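Local structure of putative periplasmic protein (Wolinella succinogenes, 3KN3) at residues A[87-92]-A[189-194]; A[114-119]-A[147-152]. The protein probably serves as a periplasmic solute-binding protein, perhaps for tungstate uptake, and can bind glutathione. All blocks are in the same frame, centred on the assembly; numbering follows the deposited sequence.

Contact 1: residues A[87-92]-A[189-194]; sequences VIIGNP and MVIVLE
V87 and I191 cross at about a right angle, both methyls of the valine lying against the far end of the isoleucine: V87 CG2 is 4.1 Å from I191 CG1, with I191 CD1 about as close. V87 CG1 also runs alongside E194, 3.7 Å from its CB, while the carboxylate of E194 reaches on to a salt bridge with R173. An alanine in place of V87 would probably open a gap beside I191 CG1 and CD1 and leave E194 CB without the methyl that packs on it. I89 follows on the V87 side of the sheet. Its CD1 meets M189 CG at 3.7 Å, again with the chains at about a right angle; the selenomethionine then bends at chi2 (58°), bringing SE over the flat of the G90–N91 peptide, 3.7 Å from G90 C. Across the sheet I88 is flanked twice: with chi1 at -81° CG1 stands beside the backbone N and CG2 anti to it, which turns CG2 onto V192 CG1 at 3.7 Å, and its CB lies 3.8 Å from L193 CB. Helix 103-113 packs on I88 and L193, helix 93-98 on V192. The backbone explains this double embrace. I88 O receives V192 N at 2.8 Å and, weakly, L193 N, whereas I88 N bonds almost straight (178°) to L193 O. Beyond, G90 and V190 exchange two bonds as a hydrogen-bonded pair. V192 and L193 facing the single residue I88 form a classic beta bulge in an antiparallel edge pairing of a periplasmic binding protein lobe.

Contact 2: residues A[114-119]-A[147-152]; sequences QVKFVS and WYIEAG
The shortest polar bond of the contact runs from S119 N to I149 O, 2.6 Å and nearly straight (174°); the CA-H of V118 also approaches that oxygen. This bond belongs to a parallel ladder: F117 N to W147 O, I149 N to F117 O and A151 N to S119 O complete it. Beside it, the W147 indole lies under the backbone of Q114, whose CA sits 4.0 Å from the centroid of the five-membered ring in a CH-pi contact; Q114 CG is 3.5 Å from W147 CD1. F117 CB lies at the edge of the six-membered ring, near its plane, 4.2 Å from W147 CE3. The side chains of F117 and Y148, paired neighbours on one face of the sheet, point the same way, each CG anti to its backbone N (-174° and -176°), and F117 CD2 comes 3.8 Å from Y148 CE2. W134 packs edge-to-face on each ring. On the other side of the sheet, the bent chain of K116 lays CD on I149 CD1 at 3.5 Å. Hydroxyls of both strands converge on E130 of the intervening helix 125-138, Y148 OH bonding OE2 and S119 OG bonding OE1. One carboxylate thus satisfies two polar groups of buried residues and ties the helix to both strands of this beta-alpha-beta crossover.

In the fold
Both contacts belong to one five-strand mixed sheet, at its two edges: contact 1 joins outer strand 190-193 to strand 86-90, contact 2 joins outer strand 148-150 to strand 117-119, and strand 168-172 lies between. Their centres are 15 Å apart and their nearest atoms about 5 Å, without touching. T169 of the central strand links them, pairing its backbone with I89 and its hydroxyl with V118 O, while helix 155-164 packs on side chains of both. The glutathione site, empty in this chain, is nearby: R120 directly follows S119, whose side chain is about 8 Å from that of T126, and the side chain of V87 is about 9 Å from that of N201.

Contact 1: residues A[87-92]-A[189-194]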
ATOM      1  N   VAL A  87      -6.944  -6.875   1.852  1.00 28.11           N
ATOM      2  CA  VAL A  87      -7.875  -7.889   2.308  1.00 28.82           C
ATOM      3  C   VAL A  87      -8.192  -8.903   1.209  1.00 31.23           C
ATOM      4  O   VAL A  87      -8.000  -8.637   0.028  1.00 34.71           O
ATOM      5  CB  VAL A  87      -9.168  -7.256   2.842  1.00 30.27           C
ATOM      6  CG1 VAL A  87      -8.858  -6.400   4.077  1.00 28.77           C
ATOM      7  CG2 VAL A  87      -9.854  -6.419   1.758  1.00 27.58           C
ATOM      8  N   ILE A  88      -8.652 -10.079   1.610  1.00 29.09           N
ATOM      9  CA  ILE A  88      -9.046 -11.102   0.661  1.00 30.05           C
ATOM     10  C   ILE A  88     -10.569 -11.071   0.591  1.00 34.07           C
ATOM     11  O   ILE A  88     -11.237 -11.063   1.622  1.00 33.45           O
ATOM     12  CB  ILE A  88      -8.543 -12.516   1.075  1.00 28.20           C
ATOM     13  CG1 ILE A  88      -7.080 -12.723   0.685  1.00 36.17           C
ATOM     14  CG2 ILE A  88      -9.330 -13.585   0.362  1.00 26.69           C
ATOM     15  CD1 ILE A  88      -6.125 -11.902   1.429  1.00 40.25           C
ATOM     16  N   ILE A  89     -11.116 -11.019  -0.619  1.00 33.43           N
ATOM     17  CA  ILE A  89     -12.563 -10.921  -0.795  1.00 32.21           C
ATOM     18  C   ILE A  89     -13.101 -12.015  -1.710  1.00 30.15           C
ATOM     19  O   ILE A  89     -12.356 -12.621  -2.482  1.00 31.40           O
ATOM     20  CB  ILE A  89     -12.986  -9.546  -1.346  1.00 31.87           C
ATOM     21  CG1 ILE A  89     -12.531  -9.375  -2.794  1.00 34.16           C
ATOM     22  CG2 ILE A  89     -12.429  -8.431  -0.471  1.00 33.27           C
ATOM     23  CD1 ILE A  89     -13.005  -8.071  -3.432  1.00 30.64           C
ATOM     24  N   GLY A  90     -14.399 -12.268  -1.589  1.00 24.65           N
ATOM     25  CA  GLY A  90     -15.088 -13.303  -2.325  1.00 27.26           C
ATOM     26  C   GLY A  90     -16.544 -13.276  -1.898  1.00 33.78           C
ATOM     27  O   GLY A  90     -16.910 -12.503  -1.018  1.00 37.78           O
ATOM     28  N   ASN A  91     -17.388 -14.103  -2.501  1.00 33.13           N
ATOM     29  CA  ASN A  91     -18.799 -13.994  -2.175  1.00 43.70           C
ATOM     30  C   ASN A  91     -19.045 -14.528  -0.768  1.00 49.10           C
ATOM     31  O   ASN A  91     -18.158 -15.147  -0.184  1.00 48.96           O
ATOM     32  CB  ASN A  91     -19.711 -14.601  -3.261  1.00 48.18           C
ATOM     33  CG  ASN A  91     -19.680 -16.102  -3.285  1.00 54.36           C
ATOM     34  OD1 ASN A  91     -19.965 -16.748  -2.282  1.00 54.23           O
ATOM     35  ND2 ASN A  91     -19.355 -16.675  -4.447  1.00 55.87           N
ATOM     36  N   PRO A  92     -20.224 -14.240  -0.198  1.00 53.31           N
ATOM     37  CA  PRO A  92     -20.471 -14.570   1.213  1.00 51.79           C
ATOM     38  C   PRO A  92     -20.227 -16.040   1.563  1.00 51.14           C
ATOM     39  O   PRO A  92     -19.795 -16.322   2.685  1.00 50.66           O
ATOM     40  CB  PRO A  92     -21.938 -14.193   1.402  1.00 55.76           C
ATOM     41  CG  PRO A  92     -22.170 -13.095   0.396  1.00 57.31           C
ATOM     42  CD  PRO A  92     -21.344 -13.494  -0.801  1.00 53.44           C
HETATM   43  N   MSE A 189     -19.797  -9.110  -3.132  1.00 45.41           N
HETATM   44  CA  MSE A 189     -18.466  -9.399  -2.616  1.00 47.18           C
HETATM   45  C   MSE A 189     -18.284  -8.935  -1.171  1.00 47.88           C
HETATM   46  O   MSE A 189     -18.792  -7.889  -0.766  1.00 45.53           O
HETATM   47  CB  MSE A 189     -17.420  -8.734  -3.501  1.00 50.51           C
HETATM   48  CG  MSE A 189     -16.336  -9.664  -3.979  1.00 56.99           C
HETATM   49 SE   MSE A 189     -16.961 -11.221  -5.003  1.00 62.31          SE
HETATM   50  CE  MSE A 189     -15.251 -11.607  -5.855  1.00 50.07           C
ATOM     51  N   VAL A 190     -17.536  -9.714  -0.401  1.00 45.53           N
ATOM     52  CA  VAL A 190     -17.411  -9.459   1.018  1.00 43.00           C
ATOM     53  C   VAL A 190     -16.008  -9.801   1.535  1.00 42.04           C
ATOM     54  O   VAL A 190     -15.357 -10.715   1.020  1.00 40.22           O
ATOM     55  CB  VAL A 190     -18.487 -10.258   1.765  1.00 44.14           C
ATOM     56  CG1 VAL A 190     -17.885 -11.463   2.462  1.00 33.71           C
ATOM     57  CG2 VAL A 190     -19.207  -9.371   2.727  1.00 52.58           C
ATOM     58  N   ILE A 191     -15.524  -9.055   2.532  1.00 40.64           N
ATOM     59  CA  ILE A 191     -14.231  -9.383   3.138  1.00 34.81           C
ATOM     60  C   ILE A 191     -14.294 -10.747   3.776  1.00 34.94           C
ATOM     61  O   ILE A 191     -15.180 -11.041   4.585  1.00 37.89           O
ATOM     62  CB  ILE A 191     -13.764  -8.394   4.205  1.00 36.38           C
ATOM     63  CG1 ILE A 191     -13.451  -7.039   3.578  1.00 40.62           C
ATOM     64  CG2 ILE A 191     -12.510  -8.942   4.909  1.00 24.80           C
ATOM     65  CD1 ILE A 191     -12.923  -6.046   4.568  1.00 36.77           C
ATOM     66  N   VAL A 192     -13.317 -11.564   3.422  1.00 30.30           N
ATOM     67  CA  VAL A 192     -13.354 -12.988   3.683  1.00 29.77           C
ATOM     68  C   VAL A 192     -12.112 -13.339   4.493  1.00 36.49           C
ATOM     69  O   VAL A 192     -12.018 -14.407   5.081  1.00 38.93           O
ATOM     70  CB  VAL A 192     -13.423 -13.749   2.322  1.00 27.56           C
ATOM     71  CG1 VAL A 192     -12.357 -14.810   2.205  1.00 30.00           C
ATOM     72  CG2 VAL A 192     -14.826 -14.303   2.080  1.00 29.68           C
ATOM     73  N   LEU A 193     -11.170 -12.400   4.550  1.00 37.80           N
ATOM     74  CA  LEU A 193      -9.964 -12.595   5.336  1.00 37.83           C
ATOM     75  C   LEU A 193      -9.178 -11.288   5.496  1.00 32.81           C
ATOM     76  O   LEU A 193      -8.919 -10.598   4.519  1.00 29.55           O
ATOM     77  CB  LEU A 193      -9.107 -13.676   4.682  1.00 44.68           C
ATOM     78  CG  LEU A 193      -8.028 -14.335   5.533  1.00 45.40           C
ATOM     79  CD1 LEU A 193      -7.658 -15.677   4.954  1.00 46.00           C
ATOM     80  CD2 LEU A 193      -6.827 -13.427   5.593  1.00 47.03           C
ATOM     81  N   GLU A 194      -8.798 -10.956   6.731  1.00 34.12           N
ATOM     82  CA  GLU A 194      -8.116  -9.694   7.019  1.00 35.50           C
ATOM     83  C   GLU A 194      -7.327  -9.759   8.331  1.00 38.60           C
ATOM     84  O   GLU A 194      -7.536 -10.648   9.139  1.00 39.65           O
ATOM     85  CB  GLU A 194      -9.140  -8.553   7.079  1.00 38.63           C
ATOM     86  CG  GLU A 194     -10.220  -8.743   8.152  1.00 43.12           C
ATOM     87  CD  GLU A 194     -11.228  -7.584   8.234  1.00 49.39           C
ATOM     88  OE1 GLU A 194     -12.417  -7.850   8.513  1.00 57.07           O
ATOM     89  OE2 GLU A 194     -10.846  -6.415   8.029  1.00 46.60           O
TER

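Contact 2: residues A[114-119]-A[147-152]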
ATOM      1  N   GLN A 114      -8.484 -26.145  -4.703  1.00 38.59           N
ATOM      2  CA  GLN A 114      -8.428 -25.493  -6.020  1.00 37.28           C
ATOM      3  C   GLN A 114      -9.556 -24.488  -6.233  1.00 29.67           C
ATOM      4  O   GLN A 114     -10.299 -24.600  -7.197  1.00 29.81           O
ATOM      5  CB  GLN A 114      -8.460 -26.538  -7.146  1.00 42.03           C
ATOM      6  CG  GLN A 114      -7.249 -27.459  -7.190  1.00 45.76           C
ATOM      7  CD  GLN A 114      -7.207 -28.313  -8.448  1.00 55.92           C
ATOM      8  OE1 GLN A 114      -6.400 -28.071  -9.353  1.00 61.24           O
ATOM      9  NE2 GLN A 114      -8.081 -29.316  -8.513  1.00 57.33           N
ATOM     10  N   VAL A 115      -9.712 -23.528  -5.328  1.00 29.49           N
ATOM     11  CA  VAL A 115     -10.715 -22.486  -5.532  1.00 31.74           C
ATOM     12  C   VAL A 115     -10.166 -21.392  -6.456  1.00 29.59           C
ATOM     13  O   VAL A 115      -8.964 -21.121  -6.496  1.00 31.86           O
ATOM     14  CB  VAL A 115     -11.212 -21.857  -4.213  1.00 31.07           C
ATOM     15  CG1 VAL A 115     -11.488 -22.942  -3.185  1.00 29.57           C
ATOM     16  CG2 VAL A 115     -10.195 -20.905  -3.692  1.00 33.31           C
ATOM     17  N   LYS A 116     -11.053 -20.775  -7.211  1.00 25.56           N
ATOM     18  CA  LYS A 116     -10.631 -19.794  -8.186  1.00 31.12           C
ATOM     19  C   LYS A 116     -10.019 -18.591  -7.482  1.00 30.22           C
ATOM     20  O   LYS A 116     -10.611 -18.015  -6.577  1.00 27.19           O
ATOM     21  CB  LYS A 116     -11.805 -19.375  -9.082  1.00 24.02           C
ATOM     22  CG  LYS A 116     -11.466 -18.319 -10.105  1.00 25.09           C
ATOM     23  CD  LYS A 116     -10.674 -18.879 -11.294  1.00 37.16           C
ATOM     24  CE  LYS A 116     -11.371 -20.044 -12.007  1.00 38.10           C
ATOM     25  NZ  LYS A 116     -12.746 -19.754 -12.522  1.00 48.64           N
ATOM     26  N   PHE A 117      -8.818 -18.229  -7.905  1.00 27.94           N
ATOM     27  CA  PHE A 117      -8.179 -17.040  -7.411  1.00 21.84           C
ATOM     28  C   PHE A 117      -7.726 -16.155  -8.566  1.00 25.34           C
ATOM     29  O   PHE A 117      -6.969 -16.585  -9.432  1.00 30.62           O
ATOM     30  CB  PHE A 117      -6.987 -17.387  -6.517  1.00 24.00           C
ATOM     31  CG  PHE A 117      -6.377 -16.189  -5.878  1.00 26.69           C
ATOM     32  CD1 PHE A 117      -6.742 -15.810  -4.604  1.00 22.91           C
ATOM     33  CD2 PHE A 117      -5.487 -15.389  -6.582  1.00 30.65           C
ATOM     34  CE1 PHE A 117      -6.194 -14.682  -4.023  1.00 23.05           C
ATOM     35  CE2 PHE A 117      -4.944 -14.262  -6.007  1.00 24.69           C
ATOM     36  CZ  PHE A 117      -5.304 -13.908  -4.727  1.00 20.87           C
ATOM     37  N   VAL A 118      -8.166 -14.905  -8.550  1.00 24.33           N
ATOM     38  CA  VAL A 118      -7.846 -13.965  -9.612  1.00 23.32           C
ATOM     39  C   VAL A 118      -6.737 -12.983  -9.243  1.00 25.22           C
ATOM     40  O   VAL A 118      -6.874 -12.183  -8.330  1.00 21.90           O
ATOM     41  CB  VAL A 118      -9.088 -13.169 -10.036  1.00 27.34           C
ATOM     42  CG1 VAL A 118      -8.758 -12.279 -11.249  1.00 27.22           C
ATOM     43  CG2 VAL A 118     -10.251 -14.126 -10.331  1.00 23.77           C
ATOM     44  N   SER A 119      -5.648 -13.036  -9.990  1.00 29.78           N
ATOM     45  CA  SER A 119      -4.530 -12.137  -9.782  1.00 31.65           C
ATOM     46  C   SER A 119      -4.629 -10.936 -10.732  1.00 36.22           C
ATOM     47  O   SER A 119      -5.159 -11.050 -11.850  1.00 33.17           O
ATOM     48  CB  SER A 119      -3.223 -12.896 -10.015  1.00 28.60           C
ATOM     49  OG  SER A 119      -2.127 -12.017 -10.141  1.00 30.73           O
ATOM     50  N   TRP A 147      -6.487 -23.168 -11.362  1.00 31.07           N
ATOM     51  CA  TRP A 147      -7.381 -22.280 -10.595  1.00 35.10           C
ATOM     52  C   TRP A 147      -6.836 -20.855 -10.404  1.00 35.64           C
ATOM     53  O   TRP A 147      -7.546 -19.965  -9.943  1.00 30.95           O
ATOM     54  CB  TRP A 147      -7.697 -22.902  -9.224  1.00 27.92           C
ATOM     55  CG  TRP A 147      -6.460 -23.360  -8.534  1.00 29.50           C
ATOM     56  CD1 TRP A 147      -5.883 -24.583  -8.629  1.00 30.51           C
ATOM     57  CD2 TRP A 147      -5.611 -22.578  -7.683  1.00 31.75           C
ATOM     58  NE1 TRP A 147      -4.738 -24.624  -7.883  1.00 32.83           N
ATOM     59  CE2 TRP A 147      -4.551 -23.403  -7.286  1.00 29.00           C
ATOM     60  CE3 TRP A 147      -5.657 -21.266  -7.206  1.00 33.66           C
ATOM     61  CZ2 TRP A 147      -3.544 -22.963  -6.441  1.00 24.98           C
ATOM     62  CZ3 TRP A 147      -4.653 -20.830  -6.366  1.00 31.23           C
ATOM     63  CH2 TRP A 147      -3.612 -21.675  -5.993  1.00 28.17           C
ATOM     64  N   TYR A 148      -5.574 -20.654 -10.763  1.00 35.53           N
ATOM     65  CA  TYR A 148      -4.912 -19.366 -10.590  1.00 28.97           C
ATOM     66  C   TYR A 148      -4.927 -18.559 -11.899  1.00 31.03           C
ATOM     67  O   TYR A 148      -4.164 -18.823 -12.817  1.00 35.66           O
ATOM     68  CB  TYR A 148      -3.482 -19.584 -10.068  1.00 23.58           C
ATOM     69  CG  TYR A 148      -2.732 -18.315  -9.760  1.00 25.90           C
ATOM     70  CD1 TYR A 148      -1.797 -17.791 -10.651  1.00 25.59           C
ATOM     71  CD2 TYR A 148      -2.956 -17.639  -8.576  1.00 25.69           C
ATOM     72  CE1 TYR A 148      -1.111 -16.609 -10.360  1.00 28.10           C
ATOM     73  CE2 TYR A 148      -2.284 -16.479  -8.275  1.00 28.94           C
ATOM     74  CZ  TYR A 148      -1.364 -15.959  -9.160  1.00 31.14           C
ATOM     75  OH  TYR A 148      -0.712 -14.789  -8.815  1.00 26.14           O
ATOM     76  N   ILE A 149      -5.812 -17.574 -11.963  1.00 31.87           N
ATOM     77  CA  ILE A 149      -6.033 -16.780 -13.160  1.00 27.88           C
ATOM     78  C   ILE A 149      -5.397 -15.373 -13.039  1.00 35.54           C
ATOM     79  O   ILE A 149      -5.547 -14.693 -12.019  1.00 35.74           O
ATOM     80  CB  ILE A 149      -7.555 -16.693 -13.489  1.00 36.55           C
ATOM     81  CG1 ILE A 149      -8.010 -17.947 -14.230  1.00 47.85           C
ATOM     82  CG2 ILE A 149      -7.882 -15.489 -14.379  1.00 26.59           C
ATOM     83  CD1 ILE A 149      -7.861 -19.217 -13.432  1.00 54.55           C
ATOM     84  N   GLU A 150      -4.674 -14.964 -14.081  1.00 39.92           N
ATOM     85  CA  GLU A 150      -4.105 -13.618 -14.181  1.00 43.57           C
ATOM     86  C   GLU A 150      -4.943 -12.767 -15.141  1.00 40.47           C
ATOM     87  O   GLU A 150      -4.976 -13.017 -16.340  1.00 46.14           O
ATOM     88  CB  GLU A 150      -2.647 -13.682 -14.646  1.00 45.82           C
ATOM     89  CG  GLU A 150      -1.942 -14.993 -14.277  1.00 56.19           C
ATOM     90  CD  GLU A 150      -0.471 -14.811 -13.924  1.00 63.40           C
ATOM     91  OE1 GLU A 150       0.356 -15.654 -14.339  1.00 66.52           O
ATOM     92  OE2 GLU A 150      -0.141 -13.826 -13.231  1.00 64.68           O
ATOM     93  N   ALA A 151      -5.631 -11.772 -14.595  1.00 33.42           N
ATOM     94  CA  ALA A 151      -6.520 -10.901 -15.361  1.00 33.73           C
ATOM     95  C   ALA A 151      -5.798  -9.887 -16.258  1.00 40.18           C
ATOM     96  O   ALA A 151      -6.236  -9.611 -17.375  1.00 39.21           O
ATOM     97  CB  ALA A 151      -7.458 -10.167 -14.420  1.00 30.98           C
ATOM     98  N   GLY A 152      -4.702  -9.321 -15.761  1.00 46.50           N
ATOM     99  CA  GLY A 152      -4.043  -8.221 -16.443  1.00 48.80           C
ATOM    100  C   GLY A 152      -5.007  -7.051 -16.550  1.00 49.40           C
ATOM    101  O   GLY A 152      -5.331  -6.592 -17.647  1.00 46.18           O
TER